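Local coordinates for protein endo-1,4-beta-xylanase D (Paenibacillus polymyxa, PDB 1UX7) that binds xylose chains, and so probably xylan, through a calcium-dependent carbohydrate-binding module of family 36, at residues Val4-Met9 with Asp24-Tyr29; Gly13-Lys18 with Asn31-Ser36; Ala53-Gly58 with Thr108-Val113. One frame throughout, in Å; residues are numbered along the deposited sequence.

Interaction 1. Residues Val4-Met9 with Asp24-Tyr29. With CA (calcium ion), chain D; CA (calcium ion), chain C; XYP (beta-D-xylopyranose), chain B; XYP (beta-D-xylopyranose), chain E.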
loop_
_atom_site.group_PDB
_atom_site.type_symbol
_atom_site.label_atom_id
_atom_site.label_comp_id
_atom_site.label_asym_id
_atom_site.label_seq_id
_atom_site.Cartn_x
_atom_site.Cartn_y
_atom_site.Cartn_z
ATOM N N VAL A 4 0.267 5.072 9.311
ATOM C CA VAL A 4 0.170 3.697 9.759
ATOM C C VAL A 4 1.204 2.835 9.061
ATOM O O VAL A 4 1.260 2.764 7.810
ATOM C CB VAL A 4 -1.255 3.134 9.521
ATOM C CG1 VAL A 4 -1.405 1.750 10.104
ATOM C CG2 VAL A 4 -2.323 4.085 10.075
ATOM N N GLU A 5 2.034 2.173 9.860
ATOM C CA GLU A 5 3.060 1.284 9.317
ATOM C C GLU A 5 2.483 -0.013 8.771
ATOM O O GLU A 5 1.636 -0.628 9.400
ATOM C CB GLU A 5 4.072 0.952 10.393
ATOM C CG GLU A 5 4.758 2.153 10.993
ATOM C CD GLU A 5 5.756 2.839 10.080
ATOM O OE1 GLU A 5 6.206 2.234 9.077
ATOM O OE2 GLU A 5 6.094 4.009 10.370
ATOM N N ALA A 6 2.925 -0.435 7.580
ATOM C CA ALA A 6 2.427 -1.646 6.970
ATOM C C ALA A 6 2.590 -2.874 7.863
ATOM O O ALA A 6 1.725 -3.748 7.926
ATOM C CB ALA A 6 3.100 -1.883 5.593
ATOM N N GLU A 7 3.733 -2.930 8.537
ATOM C CA GLU A 7 4.082 -4.032 9.420
ATOM C C GLU A 7 3.155 -4.182 10.633
ATOM O O GLU A 7 3.207 -5.204 11.301
ATOM C CB GLU A 7 5.559 -3.913 9.834
ATOM C CG GLU A 7 5.967 -2.652 10.606
ATOM C CD GLU A 7 6.455 -1.500 9.748
ATOM O OE1 GLU A 7 5.992 -1.406 8.563
ATOM O OE2 GLU A 7 7.261 -0.653 10.218
ATOM N N ASN A 8 2.341 -3.173 10.908
ATOM C CA ASN A 8 1.370 -3.204 12.004
ATOM C C ASN A 8 -0.037 -3.574 11.557
ATOM O O ASN A 8 -0.947 -3.722 12.366
ATOM C CB ASN A 8 1.399 -1.866 12.721
ATOM C CG ASN A 8 2.771 -1.601 13.385
ATOM O OD1 ASN A 8 3.522 -2.532 13.635
ATOM N ND2 ASN A 8 3.085 -0.371 13.601
ATOM N N MET A 9 -0.202 -3.721 10.256
ATOM C CA MET A 9 -1.484 -4.052 9.673
ATOM C C MET A 9 -1.727 -5.561 9.613
ATOM O O MET A 9 -0.863 -6.365 9.933
ATOM C CB MET A 9 -1.527 -3.489 8.250
ATOM C CG MET A 9 -1.413 -1.984 8.168
ATOM S SD MET A 9 -1.486 -1.444 6.437
ATOM C CE MET A 9 -1.040 0.249 6.628
ATOM N N ASP A 24 11.642 -1.485 7.560
ATOM C CA ASP A 24 10.661 -2.265 8.281
ATOM C C ASP A 24 9.327 -2.109 7.537
ATOM O O ASP A 24 8.841 -0.997 7.385
ATOM C CB ASP A 24 10.553 -1.681 9.697
ATOM C CG ASP A 24 9.951 -2.629 10.687
ATOM O OD1 ASP A 24 9.307 -3.610 10.281
ATOM O OD2 ASP A 24 10.088 -2.465 11.924
ATOM N N GLY A 25 8.795 -3.210 7.039
ATOM C CA GLY A 25 7.565 -3.160 6.251
ATOM C C GLY A 25 7.075 -4.535 5.873
ATOM O O GLY A 25 7.333 -5.522 6.592
ATOM N N VAL A 26 6.375 -4.613 4.749
ATOM C CA VAL A 26 5.804 -5.846 4.278
ATOM C C VAL A 26 6.042 -6.000 2.773
ATOM O O VAL A 26 5.920 -5.046 2.007
ATOM C CB VAL A 26 4.275 -5.876 4.572
ATOM C CG1 VAL A 26 3.589 -7.100 3.977
ATOM C CG2 VAL A 26 4.028 -5.773 6.090
ATOM N N ALA A 27 6.418 -7.210 2.370
ATOM C CA ALA A 27 6.555 -7.571 0.979
ATOM C C ALA A 27 5.292 -8.238 0.477
ATOM O O ALA A 27 4.729 -9.130 1.141
ATOM C CB ALA A 27 7.738 -8.482 0.788
ATOM N N LEU A 28 4.852 -7.795 -0.692
ATOM C CA LEU A 28 3.756 -8.385 -1.434
ATOM C C LEU A 28 4.373 -9.006 -2.683
ATOM O O LEU A 28 5.103 -8.350 -3.423
ATOM C CB LEU A 28 2.705 -7.339 -1.781
ATOM C CG LEU A 28 2.227 -6.419 -0.667
ATOM C CD1 LEU A 28 1.220 -5.459 -1.240
ATOM C CD2 LEU A 28 1.642 -7.198 0.486
ATOM N N TYR A 29 4.122 -10.297 -2.894
ATOM C CA TYR A 29 4.812 -11.072 -3.926
ATOM C C TYR A 29 3.900 -11.462 -5.087
ATOM O O TYR A 29 4.283 -11.367 -6.279
ATOM C CB TYR A 29 5.405 -12.344 -3.297
ATOM C CG TYR A 29 6.409 -12.118 -2.189
ATOM C CD1 TYR A 29 7.770 -11.957 -2.484
ATOM C CD2 TYR A 29 6.028 -12.074 -0.857
ATOM C CE1 TYR A 29 8.690 -11.752 -1.491
ATOM C CE2 TYR A 29 6.949 -11.894 0.140
ATOM C CZ TYR A 29 8.288 -11.733 -0.178
ATOM O OH TYR A 29 9.204 -11.530 0.834
HETATM CA CA CA D . 7.389 0.661 8.100
HETATM CA CA CA C . 6.144 -11.255 -7.691
HETATM C C1 XYP B . 4.485 -15.692 -8.401
HETATM C C2 XYP B . 5.053 -14.418 -7.798
HETATM C C3 XYP B . 6.356 -14.688 -7.045
HETATM C C4 XYP B . 6.191 -15.824 -6.046
HETATM C C5 XYP B . 5.604 -17.007 -6.804
HETATM O O2 XYP B . 5.221 -13.383 -8.748
HETATM O O3 XYP B . 6.767 -13.511 -6.370
HETATM O O4 XYP B . 7.436 -16.174 -5.472
HETATM O O5 XYP B . 4.389 -16.613 -7.407
HETATM C C1 XYP E . 7.385 -16.497 -4.075
HETATM C C2 XYP E . 8.591 -17.350 -3.796
HETATM C C3 XYP E . 8.777 -17.645 -2.306
HETATM C C4 XYP E . 8.689 -16.338 -1.503
HETATM C C5 XYP E . 7.436 -15.600 -1.932
HETATM O O2 XYP E . 8.486 -18.538 -4.553
HETATM O O3 XYP E . 10.029 -18.291 -2.122
HETATM O O4 XYP E . 8.609 -16.502 -0.099
HETATM O O5 XYP E . 7.478 -15.376 -3.318
HETATM O O HOH W 1 7.927 -0.552 12.693
HETATM O O HOH W 2 7.966 -11.871 -9.179
HETATM O O HOH W 3 9.262 1.647 9.220
#
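Glu7 and Asp24 meet at a calcium ion. Glu7 lies in the 3-10 turn that follows strand 2-5, and its side chain can be followed outward. Its CB stands 3.8 Å from Asp24 OD1. CG comes closer to that same oxygen. The chain then bends at chi2 (-92°), which turns CD and both oxygens onto the calcium. Glu7 OE1 and OE2 each lie 2.5 Å from the calcium, so the carboxylate binds as a bidentate ligand. Its plane is stacked on that of the Asp24 carboxylate, the two planes 19° apart.

Asp24 binds the ion through its backbone O at 2.3 Å, not through its side chain. Glu7 OE1 sits 3.1 Å from Asp24 O because both are ligands of one metal. Gly25 CA passes 3.3 Å from Glu7 OE1. Glu5 OE1 adds a single oxygen, 2.2 Å from the calcium. A water and Asp114 complete the site. The calcium probably offsets the negative charge gathered here. A second water donates to Glu7 OE2 at 2.6 Å and, weakly, to Asp24 OD2.

Away from the metal, Val26 CG2 makes an apolar contact with Ala6 CB at 4.0 Å. The same methyl also lies against the Ala6 carbonyl.

At the far end of 24-29, Tyr29 serves a different calcium through its backbone O. That ion also holds O2 and O3 of one xylose. The next xylose lies over a face of the Tyr29 ring, offset toward the rim.

Strand 111-118 pairs with both strands 2-5 and 25-28. Val4, Ala6 and Val26 form backbone bonds to it, and Asp114 reaches the metal from it. Val26 and Met9 both pack on Val35 of strand 34-41, in the opposing sheet.

Interaction 2. Residues Gly13-Lys18 with Asn31-Ser36. With XYP (beta-D-xylopyranose), chain E.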
loop_
_atom_site.group_PDB
_atom_site.type_symbol
_atom_site.label_atom_id
_atom_site.label_comp_id
_atom_site.label_asym_id
_atom_site.label_seq_id
_atom_site.Cartn_x
_atom_site.Cartn_y
_atom_site.Cartn_z
ATOM N N GLY A 13 -2.775 -13.142 2.158
ATOM C CA GLY A 13 -2.403 -13.670 0.861
ATOM C C GLY A 13 -1.470 -14.847 1.005
ATOM O O GLY A 13 -0.913 -15.104 2.068
ATOM N N THR A 14 -1.269 -15.550 -0.093
ATOM C CA THR A 14 -0.375 -16.700 -0.106
ATOM C C THR A 14 1.031 -16.454 0.432
ATOM O O THR A 14 1.555 -17.267 1.197
ATOM C CB THR A 14 -0.308 -17.247 -1.536
ATOM O OG1 THR A 14 -1.626 -17.607 -1.953
ATOM C CG2 THR A 14 0.499 -18.564 -1.601
ATOM N N TYR A 15 1.649 -15.335 0.037
ATOM C CA TYR A 15 3.076 -15.131 0.280
ATOM C C TYR A 15 3.448 -13.914 1.119
ATOM O O TYR A 15 4.578 -13.816 1.575
ATOM C CB TYR A 15 3.820 -15.006 -1.056
ATOM C CG TYR A 15 3.719 -16.221 -1.931
ATOM C CD1 TYR A 15 4.370 -17.390 -1.589
ATOM C CD2 TYR A 15 2.979 -16.191 -3.096
ATOM C CE1 TYR A 15 4.293 -18.510 -2.399
ATOM C CE2 TYR A 15 2.879 -17.309 -3.912
ATOM C CZ TYR A 15 3.535 -18.465 -3.549
ATOM O OH TYR A 15 3.441 -19.574 -4.365
ATOM N N ALA A 16 2.516 -12.986 1.321
ATOM C CA ALA A 16 2.874 -11.737 1.991
ATOM C C ALA A 16 3.516 -11.981 3.348
ATOM O O ALA A 16 3.095 -12.874 4.114
ATOM C CB ALA A 16 1.674 -10.863 2.151
ATOM N N GLY A 17 4.538 -11.194 3.648
ATOM C CA GLY A 17 5.207 -11.263 4.918
ATOM C C GLY A 17 6.053 -10.067 5.235
ATOM O O GLY A 17 6.387 -9.282 4.363
ATOM N N LYS A 18 6.439 -9.937 6.489
ATOM C CA LYS A 18 7.245 -8.819 6.926
ATOM C C LYS A 18 8.646 -8.858 6.327
ATOM O O LYS A 18 9.163 -9.937 5.984
ATOM C CB LYS A 18 7.334 -8.820 8.441
ATOM C CG LYS A 18 6.031 -8.485 9.100
ATOM C CD LYS A 18 6.162 -8.395 10.585
ATOM C CE LYS A 18 4.819 -8.185 11.231
ATOM N NZ LYS A 18 4.989 -8.035 12.694
ATOM N N ASN A 31 -0.383 -11.775 -6.714
ATOM C CA ASN A 31 -1.712 -11.192 -6.689
ATOM C C ASN A 31 -2.521 -11.722 -5.516
ATOM O O ASN A 31 -2.400 -12.885 -5.147
ATOM C CB ASN A 31 -2.445 -11.406 -8.017
ATOM C CG ASN A 31 -1.844 -10.578 -9.136
ATOM O OD1 ASN A 31 -1.322 -9.482 -8.902
ATOM N ND2 ASN A 31 -1.907 -11.093 -10.359
ATOM N N ALA A 32 -3.269 -10.800 -4.910
ATOM C CA ALA A 32 -4.100 -11.019 -3.734
ATOM C C ALA A 32 -3.301 -11.007 -2.447
ATOM O O ALA A 32 -3.879 -11.230 -1.395
ATOM C CB ALA A 32 -4.901 -12.309 -3.846
ATOM N N ASP A 33 -1.984 -10.771 -2.511
ATOM C CA ASP A 33 -1.197 -10.464 -1.318
ATOM C C ASP A 33 -1.607 -9.028 -0.949
ATOM O O ASP A 33 -1.813 -8.178 -1.839
ATOM C CB ASP A 33 0.322 -10.478 -1.553
ATOM C CG ASP A 33 0.950 -11.860 -1.478
ATOM O OD1 ASP A 33 0.312 -12.858 -1.013
ATOM O OD2 ASP A 33 2.150 -12.030 -1.821
ATOM N N TYR A 34 -1.742 -8.763 0.347
ATOM C CA TYR A 34 -2.223 -7.447 0.812
ATOM C C TYR A 34 -1.823 -7.141 2.239
ATOM O O TYR A 34 -1.446 -8.018 3.001
ATOM C CB TYR A 34 -3.752 -7.366 0.713
ATOM C CG TYR A 34 -4.509 -8.247 1.715
ATOM C CD1 TYR A 34 -4.835 -7.769 2.986
ATOM C CD2 TYR A 34 -4.884 -9.547 1.395
ATOM C CE1 TYR A 34 -5.493 -8.550 3.901
ATOM C CE2 TYR A 34 -5.572 -10.342 2.317
ATOM C CZ TYR A 34 -5.878 -9.831 3.553
ATOM O OH TYR A 34 -6.537 -10.597 4.496
ATOM N N VAL A 35 -1.969 -5.866 2.597
ATOM C CA VAL A 35 -2.012 -5.423 3.977
ATOM C C VAL A 35 -3.277 -4.623 4.143
ATOM O O VAL A 35 -3.684 -3.928 3.218
ATOM C CB VAL A 35 -0.778 -4.602 4.414
ATOM C CG1 VAL A 35 0.442 -5.495 4.483
ATOM C CG2 VAL A 35 -0.515 -3.412 3.517
ATOM N N SER A 36 -3.914 -4.701 5.307
ATOM C CA SER A 36 -5.137 -3.941 5.560
ATOM C C SER A 36 -5.332 -3.633 7.030
ATOM O O SER A 36 -4.795 -4.301 7.902
ATOM C CB SER A 36 -6.365 -4.674 5.021
ATOM O OG SER A 36 -6.624 -5.847 5.769
HETATM C C1 XYP E . 7.385 -16.497 -4.075
HETATM C C2 XYP E . 8.591 -17.350 -3.796
HETATM C C3 XYP E . 8.777 -17.645 -2.306
HETATM C C4 XYP E . 8.689 -16.338 -1.503
HETATM C C5 XYP E . 7.436 -15.600 -1.932
HETATM O O2 XYP E . 8.486 -18.538 -4.553
HETATM O O3 XYP E . 10.029 -18.291 -2.122
HETATM O O4 XYP E . 8.609 -16.502 -0.099
HETATM O O5 XYP E . 7.478 -15.376 -3.318
HETATM O O HOH W 4 -1.416 -14.225 -2.805
#
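Gly13 and Asp33 bring the two loops together, with their CA atoms 4.1 Å apart. Gly13 has phi/psi of 106°/168°, and a CB there would run into Asp33 OD1. The 13-16 loop then curls round the Asp33 carboxylate, which is turned to it by Asp33 CG lying beside its N, anti to the carbonyl carbon. Tyr15 N donates to Asp33 OD1 at 3.0 Å, nearly straight at 164°, and OD1 receives it on its syn lone pair.

A water also donates to Asp33 OD1, at 2.8 Å. It accepts from Thr14 N and donates to Asn31 O. Asp33 OD2 is taken up by Tyr29 N and Ala30 N. Ala16 CB packs on Asp33 CG at 3.8 Å. With an alanine in place of Asp33, Tyr15 N would probably be left without OD1, and Tyr29 N and Ala30 N without OD2, leaving the Tyr15 loop freer.

Thr14 CG2 sits 3.5 Å above the centre of one face of the Tyr15 ring. A xylose lies over the opposite face, offset toward the rim, with its C5 3.6 Å from Tyr15 CD1. Tyrosines facing a sugar, like Tyr15 and Tyr29 of the glycan pocket, are characteristic of carbohydrate-binding modules.

Interaction 3. Residues Ala53-Gly58 with Thr108-Val113. With CA (calcium ion), chain C.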
loop_
_atom_site.group_PDB
_atom_site.type_symbol
_atom_site.label_atom_id
_atom_site.label_comp_id
_atom_site.label_asym_id
_atom_site.label_seq_id
_atom_site.Cartn_x
_atom_site.Cartn_y
_atom_site.Cartn_z
ATOM N N ALA A 53 8.979 0.387 -2.353
ATOM C CA ALA A 53 10.052 0.097 -3.277
ATOM C C ALA A 53 9.705 -1.102 -4.130
ATOM O O ALA A 53 8.802 -1.873 -3.814
ATOM C CB ALA A 53 11.340 -0.130 -2.541
ATOM N N SER A 54 10.393 -1.250 -5.245
ATOM C CA SER A 54 10.359 -2.497 -5.980
ATOM C C SER A 54 11.471 -3.448 -5.483
ATOM O O SER A 54 12.472 -3.017 -4.913
ATOM C CB SER A 54 10.577 -2.200 -7.457
ATOM O OG SER A 54 10.562 -3.402 -8.208
ATOM N N SER A 55 11.299 -4.740 -5.734
ATOM C CA SER A 55 12.344 -5.716 -5.479
ATOM C C SER A 55 13.462 -5.638 -6.501
ATOM O O SER A 55 14.540 -6.182 -6.286
ATOM C CB SER A 55 11.735 -7.119 -5.482
ATOM O OG SER A 55 11.193 -7.409 -6.745
ATOM N N ASN A 56 13.203 -4.971 -7.617
ATOM C CA ASN A 56 14.222 -4.878 -8.662
ATOM C C ASN A 56 14.044 -3.615 -9.489
ATOM O O ASN A 56 13.368 -2.662 -9.083
ATOM C CB ASN A 56 14.189 -6.142 -9.512
ATOM C CG ASN A 56 12.847 -6.406 -10.137
ATOM O OD1 ASN A 56 12.099 -5.486 -10.473
ATOM N ND2 ASN A 56 12.514 -7.704 -10.274
ATOM N N ALA A 57 14.674 -3.570 -10.646
ATOM C CA ALA A 57 14.638 -2.387 -11.457
ATOM C C ALA A 57 13.279 -2.095 -12.078
ATOM O O ALA A 57 13.080 -1.015 -12.606
ATOM C CB ALA A 57 15.699 -2.504 -12.535
ATOM N N GLY A 58 12.370 -3.083 -12.059
ATOM C CA GLY A 58 11.018 -2.974 -12.525
ATOM C C GLY A 58 10.112 -2.139 -11.633
ATOM O O GLY A 58 10.514 -1.666 -10.576
ATOM N N THR A 108 7.381 -10.681 -12.487
ATOM C CA THR A 108 8.583 -9.897 -12.840
ATOM C C THR A 108 9.103 -8.972 -11.736
ATOM O O THR A 108 10.164 -8.382 -11.911
ATOM C CB THR A 108 8.404 -9.066 -14.150
ATOM O OG1 THR A 108 7.379 -8.076 -14.037
ATOM C CG2 THR A 108 7.979 -9.925 -15.347
ATOM N N TRP A 109 8.348 -8.838 -10.646
ATOM C CA TRP A 109 8.742 -7.984 -9.499
ATOM C C TRP A 109 7.920 -8.355 -8.284
ATOM O O TRP A 109 6.918 -9.095 -8.388
ATOM C CB TRP A 109 8.554 -6.474 -9.797
ATOM C CG TRP A 109 7.265 -6.125 -10.416
ATOM C CD1 TRP A 109 7.047 -5.921 -11.736
ATOM C CD2 TRP A 109 5.983 -5.975 -9.776
ATOM N NE1 TRP A 109 5.722 -5.647 -11.972
ATOM C CE2 TRP A 109 5.047 -5.667 -10.782
ATOM C CE3 TRP A 109 5.530 -6.052 -8.450
ATOM C CZ2 TRP A 109 3.697 -5.460 -10.515
ATOM C CZ3 TRP A 109 4.189 -5.826 -8.185
ATOM C CH2 TRP A 109 3.285 -5.549 -9.221
ATOM N N ASP A 110 8.377 -7.863 -7.135
ATOM C CA ASP A 110 7.625 -7.857 -5.890
ATOM C C ASP A 110 7.556 -6.414 -5.395
ATOM O O ASP A 110 8.358 -5.586 -5.805
ATOM C CB ASP A 110 8.312 -8.728 -4.848
ATOM C CG ASP A 110 8.570 -10.136 -5.352
ATOM O OD1 ASP A 110 7.617 -10.677 -5.948
ATOM O OD2 ASP A 110 9.655 -10.748 -5.178
ATOM N N ALA A 111 6.580 -6.130 -4.539
ATOM C CA ALA A 111 6.362 -4.789 -4.005
ATOM C C ALA A 111 6.694 -4.784 -2.524
ATOM O O ALA A 111 6.251 -5.650 -1.773
ATOM C CB ALA A 111 4.932 -4.366 -4.217
ATOM N N TYR A 112 7.434 -3.788 -2.081
ATOM C CA TYR A 112 7.758 -3.594 -0.681
ATOM C C TYR A 112 7.041 -2.336 -0.222
ATOM O O TYR A 112 7.107 -1.302 -0.874
ATOM C CB TYR A 112 9.267 -3.447 -0.515
ATOM C CG TYR A 112 10.111 -4.611 -1.000
ATOM C CD1 TYR A 112 9.609 -5.910 -1.111
ATOM C CD2 TYR A 112 11.442 -4.397 -1.352
ATOM C CE1 TYR A 112 10.429 -6.958 -1.544
ATOM C CE2 TYR A 112 12.253 -5.422 -1.773
ATOM C CZ TYR A 112 11.741 -6.708 -1.857
ATOM O OH TYR A 112 12.563 -7.725 -2.296
ATOM N N VAL A 113 6.323 -2.448 0.880
ATOM C CA VAL A 113 5.502 -1.362 1.412
ATOM C C VAL A 113 5.937 -1.024 2.840
ATOM O O VAL A 113 6.037 -1.910 3.675
ATOM C CB VAL A 113 4.000 -1.733 1.361
ATOM C CG1 VAL A 113 3.161 -0.599 1.852
ATOM C CG2 VAL A 113 3.587 -2.118 -0.068
HETATM CA CA CA C . 6.144 -11.255 -7.691
HETATM O O HOH W 5 15.173 -6.823 -3.318
HETATM O O HOH W 6 11.677 -9.892 -7.244
HETATM O O HOH W 2 7.966 -11.871 -9.179
#
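Ala53 and Tyr112 form an antiparallel hydrogen-bonded pair. Ala53 N donates to Tyr112 O, and Tyr112 N donates to Ala53 O at 2.9 Å. Ser54 and Ala111 follow as a non-hydrogen-bonded pair. Beyond the strand ends the pairing is extended by Ser55 N, which donates to Asp110 O at 3.1 Å.

Side chains then bond to backbone. Ser55 OG accepts from Asp110 N at 2.9 Å. With chi1 at 62°, OG sits between its own N and carbonyl carbon, which turns it to this N-H. Asn56 ND2 donates to Thr108 O at 2.9 Å, with the acceptor only 10° out of the amide plane. Asn56 OD1 accepts from Gly58 N and so closes an Asx turn. The Asn56 amide thus bonds through both ends, which fixes its rotation. It stands nearly perpendicular to the Trp109 ring.

Segment 53-58 runs out of strand 45-54 and 108-113 runs into strand 111-118, neighbours in one sheet of the beta-sandwich of this module. The loop end of 108-113 binds the calcium that takes part in sugar binding.

Metal bonds come from the 108-113 side. Trp109 O and Asp110 OD1 each lie 2.4 Å from the ion, and Tyr29 and Asp105 are ligands too. A water donates to Asp110 OD2 and is 2.6 Å from Ser55 OG, so Ser55 belongs to the second shell.

Packing centres on the Tyr112 ring. Ser55 N lies over one face toward the rim, and Ser55 CB touches Tyr112 OH at 3.3 Å. Another water joins that hydroxyl to Ser55 O.

Overall arrangement
One calcium lies between 4-9 and 24-29, in interaction 1; the other holds sugar. Through Tyr29, interaction 1 also reaches this second calcium, which binds xylose and is shared with interaction 3. Tyr29 O and Asp110 OD1 stand 3.4 Å apart on that ion. Interactions 1 and 2 touch, their centres 9 Å apart, and both meet the same xylose through Tyr29 and Tyr15. Ala27 N lies 2.9 Å from Gly17 O, a probable hydrogen bond between them. Strand 25-28 also pairs with strand 111-118 of interaction 3. Interactions 2 and 3 do not touch; their nearest atoms are about 5 Å apart.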